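Local coordinates for 3-oxo-tetronate kinase (Haemophilus influenzae, PDB 1YZY), which catalyses the ATP-dependent phosphorylation of 3-oxo-tetronate to 3-oxo-tetronate 4-phosphate, as a member of the four-carbon acid sugar kinase family, at residues F18-G23 / F370-Q375; S202-L207 / G224-A229. All blocks are in the same frame, centred on the assembly; numbering follows the deposited sequence.

Contact 1 (F18-G23 / F370-Q375)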
loop_
_atom_site.group_PDB
_atom_site.type_symbol
_atom_site.label_atom_id
_atom_site.label_comp_id
_atom_site.label_asym_id
_atom_site.label_seq_id
_atom_site.Cartn_x
_atom_site.Cartn_y
_atom_site.Cartn_z
ATOM N N PHE A 18 3.392 3.209 6.705
ATOM C CA PHE A 18 3.735 3.004 8.103
ATOM C C PHE A 18 5.230 3.083 8.341
ATOM O O PHE A 18 5.673 3.670 9.322
ATOM C CB PHE A 18 3.176 1.673 8.621
ATOM C CG PHE A 18 1.846 1.811 9.299
ATOM C CD1 PHE A 18 1.695 2.674 10.380
ATOM C CD2 PHE A 18 0.740 1.102 8.850
ATOM C CE1 PHE A 18 0.463 2.834 11.006
ATOM C CE2 PHE A 18 -0.508 1.249 9.470
ATOM C CZ PHE A 18 -0.644 2.120 10.551
ATOM N N LEU A 19 6.010 2.494 7.446
ATOM C CA LEU A 19 7.455 2.525 7.584
ATOM C C LEU A 19 7.981 3.950 7.491
ATOM O O LEU A 19 8.917 4.315 8.203
ATOM C CB LEU A 19 8.114 1.642 6.522
ATOM C CG LEU A 19 7.741 0.156 6.586
ATOM C CD1 LEU A 19 8.410 -0.597 5.446
ATOM C CD2 LEU A 19 8.150 -0.439 7.930
ATOM N N VAL A 20 7.361 4.752 6.626
ATOM C CA VAL A 20 7.751 6.152 6.411
ATOM C C VAL A 20 7.306 7.060 7.563
ATOM O O VAL A 20 8.030 7.968 7.971
ATOM C CB VAL A 20 7.184 6.691 5.053
ATOM C CG1 VAL A 20 7.360 8.210 4.942
ATOM C CG2 VAL A 20 7.900 6.022 3.898
ATOM N N GLU A 21 6.080 6.856 8.029
ATOM C CA GLU A 21 5.530 7.623 9.130
ATOM C C GLU A 21 6.262 7.312 10.441
ATOM O O GLU A 21 5.990 7.921 11.479
ATOM C CB GLU A 21 4.032 7.334 9.266
ATOM C CG GLU A 21 3.200 7.942 8.144
ATOM C CD GLU A 21 3.409 9.448 8.016
ATOM O OE1 GLU A 21 2.681 10.212 8.679
ATOM O OE2 GLU A 21 4.303 9.870 7.258
ATOM N N ASN A 22 7.198 6.371 10.367
ATOM C CA ASN A 22 7.995 5.970 11.504
ATOM C C ASN A 22 9.489 6.114 11.234
ATOM O O ASN A 22 10.308 5.330 11.717
ATOM C CB ASN A 22 7.608 4.560 11.953
ATOM C CG ASN A 22 6.320 4.552 12.754
ATOM O OD1 ASN A 22 6.303 4.955 13.922
ATOM N ND2 ASN A 22 5.220 4.154 12.118
ATOM N N GLY A 23 9.816 7.103 10.402
ATOM C CA GLY A 23 11.195 7.440 10.071
ATOM C C GLY A 23 12.067 6.669 9.094
ATOM O O GLY A 23 13.264 6.972 8.978
ATOM N N PHE A 370 8.109 3.522 -6.664
ATOM C CA PHE A 370 8.158 4.892 -6.187
ATOM C C PHE A 370 8.820 5.013 -4.830
ATOM O O PHE A 370 8.924 4.039 -4.086
ATOM C CB PHE A 370 6.734 5.436 -6.043
ATOM C CG PHE A 370 5.899 5.306 -7.282
ATOM C CD1 PHE A 370 5.905 6.308 -8.250
ATOM C CD2 PHE A 370 5.115 4.174 -7.489
ATOM C CE1 PHE A 370 5.143 6.185 -9.410
ATOM C CE2 PHE A 370 4.347 4.035 -8.645
ATOM C CZ PHE A 370 4.361 5.043 -9.608
ATOM N N HIS A 371 9.340 6.204 -4.554
ATOM C CA HIS A 371 9.915 6.519 -3.264
ATOM C C HIS A 371 8.751 7.077 -2.432
ATOM O O HIS A 371 8.134 8.043 -2.888
ATOM C CB HIS A 371 10.890 7.687 -3.380
ATOM C CG HIS A 371 12.227 7.298 -3.918
ATOM N ND1 HIS A 371 13.316 7.051 -3.110
ATOM C CD2 HIS A 371 12.647 7.085 -5.189
ATOM C CE1 HIS A 371 14.347 6.699 -3.857
ATOM N NE2 HIS A 371 13.966 6.713 -5.122
ATOM N N ILE A 372 8.447 6.518 -1.262
ATOM C CA ILE A 372 7.309 7.071 -0.527
ATOM C C ILE A 372 7.679 8.309 0.298
ATOM O O ILE A 372 8.671 8.308 1.049
ATOM C CB ILE A 372 6.762 5.963 0.397
ATOM C CG1 ILE A 372 6.719 4.624 -0.350
ATOM C CG2 ILE A 372 5.363 6.338 0.887
ATOM C CD1 ILE A 372 5.543 4.468 -1.291
ATOM N N GLY A 373 6.883 9.363 0.129
ATOM C CA GLY A 373 7.124 10.617 0.816
ATOM C C GLY A 373 6.051 11.069 1.784
ATOM O O GLY A 373 5.191 10.288 2.193
ATOM N N LYS A 374 6.083 12.358 2.109
ATOM C CA LYS A 374 5.155 12.959 3.064
ATOM C C LYS A 374 3.681 12.710 2.799
ATOM O O LYS A 374 3.203 12.819 1.674
ATOM C CB LYS A 374 5.426 14.451 3.191
ATOM C CG LYS A 374 5.067 15.037 4.537
ATOM C CD LYS A 374 5.900 16.273 4.775
ATOM C CE LYS A 374 5.473 17.007 6.018
ATOM N NZ LYS A 374 6.210 18.296 6.107
ATOM N N GLN A 375 2.966 12.398 3.873
ATOM C CA GLN A 375 1.545 12.109 3.818
ATOM C C GLN A 375 0.685 13.360 3.649
ATOM O O GLN A 375 0.670 14.238 4.511
ATOM C CB GLN A 375 1.135 11.343 5.081
ATOM C CG GLN A 375 -0.324 10.918 5.138
ATOM C CD GLN A 375 -0.628 10.000 6.317
ATOM O OE1 GLN A 375 -0.209 8.844 6.347
ATOM N NE2 GLN A 375 -1.369 10.513 7.287
HETATM O O HOH W 1 4.256 12.421 6.541
HETATM O O HOH W 2 3.773 9.107 4.471
#

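Contact 2 (S202-L207 / G224-A229)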
loop_
_atom_site.group_PDB
_atom_site.type_symbol
_atom_site.label_atom_id
_atom_site.label_comp_id
_atom_site.label_asym_id
_atom_site.label_seq_id
_atom_site.Cartn_x
_atom_site.Cartn_y
_atom_site.Cartn_z
ATOM N N SER A 202 1.458 -1.382 22.957
ATOM C CA SER A 202 2.783 -1.535 23.548
ATOM C C SER A 202 3.311 -2.958 23.377
ATOM O O SER A 202 4.527 -3.181 23.425
ATOM C CB SER A 202 2.799 -1.125 25.024
ATOM O OG SER A 202 2.030 -1.995 25.839
ATOM N N GLN A 203 2.406 -3.917 23.172
ATOM C CA GLN A 203 2.811 -5.308 22.967
ATOM C C GLN A 203 3.578 -5.479 21.647
ATOM O O GLN A 203 4.386 -6.398 21.514
ATOM C CB GLN A 203 1.602 -6.247 22.981
ATOM C CG GLN A 203 1.211 -6.777 24.348
ATOM C CD GLN A 203 0.168 -5.923 25.035
ATOM O OE1 GLN A 203 0.488 -5.105 25.896
ATOM N NE2 GLN A 203 -1.095 -6.142 24.695
ATOM N N LEU A 204 3.275 -4.635 20.657
ATOM C CA LEU A 204 3.951 -4.685 19.350
ATOM C C LEU A 204 5.314 -4.033 19.468
ATOM O O LEU A 204 6.262 -4.391 18.757
ATOM C CB LEU A 204 3.112 -3.986 18.268
ATOM C CG LEU A 204 1.778 -4.662 17.951
ATOM C CD1 LEU A 204 0.927 -3.749 17.102
ATOM C CD2 LEU A 204 2.017 -6.023 17.267
ATOM N N GLU A 205 5.390 -3.068 20.378
ATOM C CA GLU A 205 6.616 -2.343 20.670
ATOM C C GLU A 205 7.618 -3.307 21.336
ATOM O O GLU A 205 8.829 -3.241 21.092
ATOM C CB GLU A 205 6.268 -1.174 21.589
ATOM C CG GLU A 205 7.372 -0.167 21.852
ATOM C CD GLU A 205 6.848 1.097 22.528
ATOM O OE1 GLU A 205 7.596 2.096 22.582
ATOM O OE2 GLU A 205 5.684 1.100 22.994
ATOM N N VAL A 206 7.101 -4.182 22.195
ATOM C CA VAL A 206 7.912 -5.189 22.885
ATOM C C VAL A 206 8.399 -6.224 21.869
ATOM O O VAL A 206 9.580 -6.571 21.844
ATOM C CB VAL A 206 7.080 -5.910 23.989
ATOM C CG1 VAL A 206 7.830 -7.129 24.524
ATOM C CG2 VAL A 206 6.771 -4.945 25.132
ATOM N N LEU A 207 7.467 -6.747 21.072
ATOM C CA LEU A 207 7.779 -7.737 20.038
ATOM C C LEU A 207 8.809 -7.178 19.063
ATOM O O LEU A 207 9.782 -7.849 18.733
ATOM C CB LEU A 207 6.511 -8.156 19.280
ATOM C CG LEU A 207 6.698 -9.272 18.238
ATOM C CD1 LEU A 207 7.376 -10.475 18.876
ATOM C CD2 LEU A 207 5.362 -9.681 17.650
ATOM N N GLY A 224 5.392 -4.175 11.621
ATOM C CA GLY A 224 6.296 -3.468 10.731
ATOM C C GLY A 224 6.480 -2.029 11.143
ATOM O O GLY A 224 7.581 -1.494 11.021
ATOM N N ALA A 225 5.386 -1.402 11.580
ATOM C CA ALA A 225 5.380 -0.011 12.041
ATOM C C ALA A 225 6.291 0.180 13.250
ATOM O O ALA A 225 7.075 1.135 13.313
ATOM C CB ALA A 225 3.974 0.402 12.395
ATOM N N TYR A 226 6.166 -0.715 14.227
ATOM C CA TYR A 226 6.980 -0.632 15.426
ATOM C C TYR A 226 8.425 -0.997 15.185
ATOM O O TYR A 226 9.307 -0.570 15.938
ATOM C CB TYR A 226 6.353 -1.426 16.569
ATOM C CG TYR A 226 5.257 -0.623 17.225
ATOM C CD1 TYR A 226 3.933 -0.763 16.831
ATOM C CD2 TYR A 226 5.563 0.361 18.159
ATOM C CE1 TYR A 226 2.936 0.065 17.347
ATOM C CE2 TYR A 226 4.577 1.196 18.674
ATOM C CZ TYR A 226 3.269 1.044 18.265
ATOM O OH TYR A 226 2.295 1.881 18.772
ATOM N N MET A 227 8.670 -1.788 14.143
ATOM C CA MET A 227 10.035 -2.158 13.770
ATOM C C MET A 227 10.716 -0.944 13.135
ATOM O O MET A 227 11.922 -0.755 13.264
ATOM C CB MET A 227 10.026 -3.328 12.788
ATOM C CG MET A 227 9.508 -4.616 13.384
ATOM S SD MET A 227 9.653 -5.969 12.228
ATOM C CE MET A 227 11.391 -6.326 12.373
ATOM N N ALA A 228 9.942 -0.164 12.390
ATOM C CA ALA A 228 10.439 1.055 11.762
ATOM C C ALA A 228 10.738 2.077 12.867
ATOM O O ALA A 228 11.795 2.699 12.876
ATOM C CB ALA A 228 9.391 1.608 10.809
ATOM N N ALA A 229 9.801 2.231 13.802
ATOM C CA ALA A 229 9.971 3.166 14.914
ATOM C C ALA A 229 11.198 2.826 15.751
ATOM O O ALA A 229 11.862 3.723 16.266
ATOM C CB ALA A 229 8.715 3.203 15.798
#

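Contact 1 (F18-G23 / F370-Q375)
Val-20 meets Ile-372 through one methyl: Val-20 CG2 lies 3.7 Å from Ile-372 CB, and the two branched side chains pass at a slant. The same methyl also nears Ile-372 CG2, at 3.9 Å, whereas the other one, Val-20 CG1, stands over the strand backbone with Gly-373 O at 4.1 Å. This division follows from the valine torsion, which sets CG1 anti to the backbone N (chi1 169°) and leaves CG2 beside that nitrogen.

In fold terms, the C-terminal end of helix 9-20 in the sugar-binding region packs here on strand 369-375. That strand, from the nucleotide-binding region, runs antiparallel to strand 26-30, with backbone hydrogen bonding between Ile-372 and Thr-26.

A polar layer adjoins the apolar one. The carboxylate of Glu-21 and the amide of Gln-375 are stacked, their planes 28° apart, although the two chains cross nearly at right angles. No hydrogen bond crosses directly between the segments; two waters link the carboxylate to the strand backbone. One gives a hydrogen bond to Glu-21 OE2 (2.7 Å) and accepts one from Gln-375 N; the second donates to the same OE2 and to Gly-373 O, 2.9 Å from each. A single carboxylate oxygen is thus tied to two backbone groups of the strand.

The helix ends in a Schellman motif: Gly-23, with positive phi, is its C-prime residue and its N bonds Val-20 O at 3.1 Å. Asn-22 ND2 reaches back to Phe-18 O, 2.9 Å away at an N-H...O angle of 164°, tying the turn to the last helical residues, while Asn-22 O is hydrogen-bonded to Ser-232 OG.

Contact 2 (S202-L207 / G224-A229)
With CG of Tyr-226 anti to its carbonyl carbon (chi1 -81°) and the ring plane about perpendicular to the plane of CA, CB and CG (chi2 94°), the phenol lies against the backbone and CB atoms of Leu-204 and Glu-205. Leu-204 has CG likewise anti to the carbonyl carbon, and it is CB that does its touching: Leu-204 CB is 3.6 Å from Tyr-226 CD1, approaching the ring obliquely. On the other ortho carbon, Tyr-226 CD2 has Glu-205 CB at 3.8 Å and Glu-205 CA at the same distance. The peptide between these two residues lies close to the ring root. Glu-205 N sits over one face, 4.0 Å from Tyr-226 CG, and Leu-204 O is 3.7 Å from Tyr-226 CB.

Glu-205 contributes the aliphatic start of its chain. Its extended shape leads the carboxylate away from the ring, so that the contact is made by CB and by CG, with Glu-205 CG 4.1 Å from Tyr-226 CD2. No hydrogen bond crosses between the two segments, and the backbones come nearest at Glu-205 and Tyr-226, whose CA atoms are 5.5 Å apart. The polar end of the ring is held separately: Tyr-226 OH is hydrogen-bonded to Asn-201 ND2, just before helix 202-210, which would limit movement of the ring along the surface it covers. Ser-202 OG, in the first turn of that helix, bonds Asp-200 OD1.

This is close helix-helix packing within a helix-strand-helix connection of the sugar-binding N-terminal domain: helices 202-210 and 221-232, consecutive in the chain and joined through strand 216-219, pack with the tyrosine ring lying between them.

From the N terminus the chain runs through helix 9-20, whose end supplies the first half of contact 1. Helices 202-210 and 221-232 then meet in contact 2, closing a short loop of 16 residues that contains strand 216-219. Much later, strand 369-375 returns to complete contact 1, so the short loop is nested within the long one of 346 residues. The contact centres are 16 Å apart, and the two touch directly: Asn-22 CB lies 3.6 Å from Ala-228 CB, and Leu-19 also packs on helix 221-232. Contact 2 joins neighbouring helices inside the sugar-binding region, while contact 1 ties that region to the nucleotide-binding one.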